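PDB 3K49: mRNA-binding protein PUF3, which binds the 3'-UTR of COX17 mRNA and promotes its deadenylation and decay, and localizes mRNAs encoding mitochondrial proteins near mitochondria. Local coordinates for residues 280-283 / 284-287. Residues are numbered along the deposited sequence; the frame is centred on the assembly and turned at random.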
ATOM      1  N   LYS A 280     -12.814  -2.431 -22.465  1.00 56.96           N
ATOM      2  CA  LYS A 280     -11.645  -1.817 -23.084  1.00 65.38           C
ATOM      3  C   LYS A 280     -11.997  -1.137 -24.404  1.00 65.75           C
ATOM      4  O   LYS A 280     -11.539  -0.026 -24.692  1.00 62.49           O
ATOM      5  CB  LYS A 280     -10.560  -2.870 -23.305  1.00 62.65           C
ATOM      6  CG  LYS A 280      -9.313  -2.353 -23.999  1.00 67.45           C
ATOM      7  CD  LYS A 280      -8.247  -3.447 -24.043  1.00 78.69           C
ATOM      8  CE  LYS A 280      -8.200  -4.226 -22.726  1.00 73.25           C
ATOM      9  NZ  LYS A 280      -7.064  -5.196 -22.674  1.00 83.05           N
ATOM     10  N   ASP A 281     -12.813  -1.813 -25.205  1.00 62.60           N
ATOM     11  CA  ASP A 281     -13.210  -1.278 -26.498  1.00 63.10           C
ATOM     12  C   ASP A 281     -14.111  -0.069 -26.289  1.00 65.09           C
ATOM     13  O   ASP A 281     -14.062   0.902 -27.047  1.00 67.80           O
ATOM     14  CB  ASP A 281     -13.907  -2.357 -27.333  1.00 68.64           C
ATOM     15  CG  ASP A 281     -12.953  -3.468 -27.767  1.00 82.50           C
ATOM     16  OD1 ASP A 281     -11.900  -3.157 -28.370  1.00 82.76           O
ATOM     17  OD2 ASP A 281     -13.254  -4.654 -27.507  1.00 92.45           O
ATOM     18  N   LEU A 282     -14.923  -0.134 -25.239  1.00 62.41           N
ATOM     19  CA  LEU A 282     -15.756   0.993 -24.840  1.00 59.81           C
ATOM     20  C   LEU A 282     -14.933   2.261 -24.623  1.00 59.12           C
ATOM     21  O   LEU A 282     -15.362   3.358 -24.971  1.00 74.12           O
ATOM     22  CB  LEU A 282     -16.522   0.648 -23.567  1.00 61.82           C
ATOM     23  CG  LEU A 282     -17.518   1.717 -23.149  1.00 58.61           C
ATOM     24  CD1 LEU A 282     -18.242   2.202 -24.378  1.00 53.27           C
ATOM     25  CD2 LEU A 282     -18.487   1.167 -22.111  1.00 68.02           C
ATOM     26  N   ILE A 283     -13.750   2.111 -24.040  1.00 51.28           N
ATOM     27  CA  ILE A 283     -12.903   3.257 -23.756  1.00 55.56           C
ATOM     28  C   ILE A 283     -12.136   3.710 -24.991  1.00 54.02           C
ATOM     29  O   ILE A 283     -11.984   4.906 -25.237  1.00 51.46           O
ATOM     30  CB  ILE A 283     -11.902   2.934 -22.628  1.00 49.58           C
ATOM     31  CG1 ILE A 283     -12.643   2.656 -21.320  1.00 45.57           C
ATOM     32  CG2 ILE A 283     -10.883   4.058 -22.465  1.00 46.42           C
ATOM     33  CD1 ILE A 283     -11.753   2.074 -20.247  1.00 53.30           C
ATOM     34  N   ILE A 284     -11.636   2.750 -25.757  1.00 56.75           N
ATOM     35  CA  ILE A 284     -10.790   3.056 -26.904  1.00 59.39           C
ATOM     36  C   ILE A 284     -11.609   3.646 -28.050  1.00 61.91           C
ATOM     37  O   ILE A 284     -11.108   4.440 -28.844  1.00 66.05           O
ATOM     38  CB  ILE A 284     -10.029   1.810 -27.371  1.00 62.18           C
ATOM     39  CG1 ILE A 284      -9.215   1.243 -26.205  1.00 68.75           C
ATOM     40  CG2 ILE A 284      -9.134   2.140 -28.560  1.00 67.15           C
ATOM     41  CD1 ILE A 284      -8.450  -0.010 -26.527  1.00 71.26           C
ATOM     42  N   SER A 285     -12.881   3.266 -28.114  1.00 52.19           N
ATOM     43  CA  SER A 285     -13.785   3.781 -29.138  1.00 60.54           C
ATOM     44  C   SER A 285     -14.045   5.276 -28.972  1.00 66.85           C
ATOM     45  O   SER A 285     -14.740   5.890 -29.784  1.00 71.58           O
ATOM     46  CB  SER A 285     -15.108   3.010 -29.121  1.00 65.00           C
ATOM     47  OG  SER A 285     -15.856   3.297 -27.953  1.00 64.36           O
ATOM     48  N   LYS A 286     -13.485   5.860 -27.918  1.00 60.01           N
ATOM     49  CA  LYS A 286     -13.631   7.286 -27.664  1.00 61.07           C
ATOM     50  C   LYS A 286     -12.478   8.058 -28.292  1.00 70.25           C
ATOM     51  O   LYS A 286     -12.584   9.260 -28.544  1.00 70.41           O
ATOM     52  CB  LYS A 286     -13.680   7.557 -26.157  1.00 61.65           C
ATOM     53  CG  LYS A 286     -14.813   6.847 -25.435  1.00 61.64           C
ATOM     54  CD  LYS A 286     -16.160   7.440 -25.812  1.00 67.46           C
ATOM     55  CE  LYS A 286     -17.291   6.769 -25.049  1.00 71.89           C
ATOM     56  NZ  LYS A 286     -18.557   7.549 -25.158  1.00 69.39           N
ATOM     57  N   ILE A 287     -11.380   7.358 -28.556  1.00 71.11           N
ATOM     58  CA  ILE A 287     -10.156   8.003 -29.009  1.00 73.80           C
ATOM     59  C   ILE A 287      -9.780   7.588 -30.422  1.00 68.67           C
ATOM     60  O   ILE A 287      -9.069   8.310 -31.119  1.00 72.74           O
ATOM     61  CB  ILE A 287      -8.984   7.667 -28.072  1.00 82.37           C
ATOM     62  CG1 ILE A 287      -9.360   7.973 -26.625  1.00 73.85           C
ATOM     63  CG2 ILE A 287      -7.739   8.446 -28.464  1.00 85.12           C
ATOM     64  CD1 ILE A 287      -8.233   7.714 -25.662  1.00 84.06           C
TER
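The amide N of S285 donates to D281 O at 2.8 Å, with an N-H...O angle of 149°. I284 N donates in the same i to i-4 manner to K280 O at 3.0 Å. These two bonds are the closing alpha-helical steps of helix 277-284, in the seventh Pumilio repeat of the RNA-binding domain. The next amide breaks the pattern: K286 N reaches back three residues, the spacing of a 3-10-like turn, to I283 O at 3.2 Å, and stands 57° out of that carbonyl's plane. I287 N repeats the three-residue step onto I284 O, although its backbone is no longer regular helix. The S285 hydroxyl adds a side-chain bond at this end. With chi1 at 69°, OG sits between the serine's own N and carbonyl carbon, folded back over the preceding turn, and donates to L282 O at 3.0 Å from above the carbonyl plane. K280 and I284 run side by side, pointing the same way, the lysine CG lying 3.6 Å from I284 CD1. I284 also meets L320 of helix 313-323, while I283 packs on S271 and I272 of helix 264-274, so the last turn packs against both helices. Shortening I284 to an alanine is likely to open a gap beside L320 and leave CG of K280 without its aliphatic neighbour. Beyond the helix, K286 turns its CG, set anti to its own carbonyl carbon, to within 3.4 Å of I283 O.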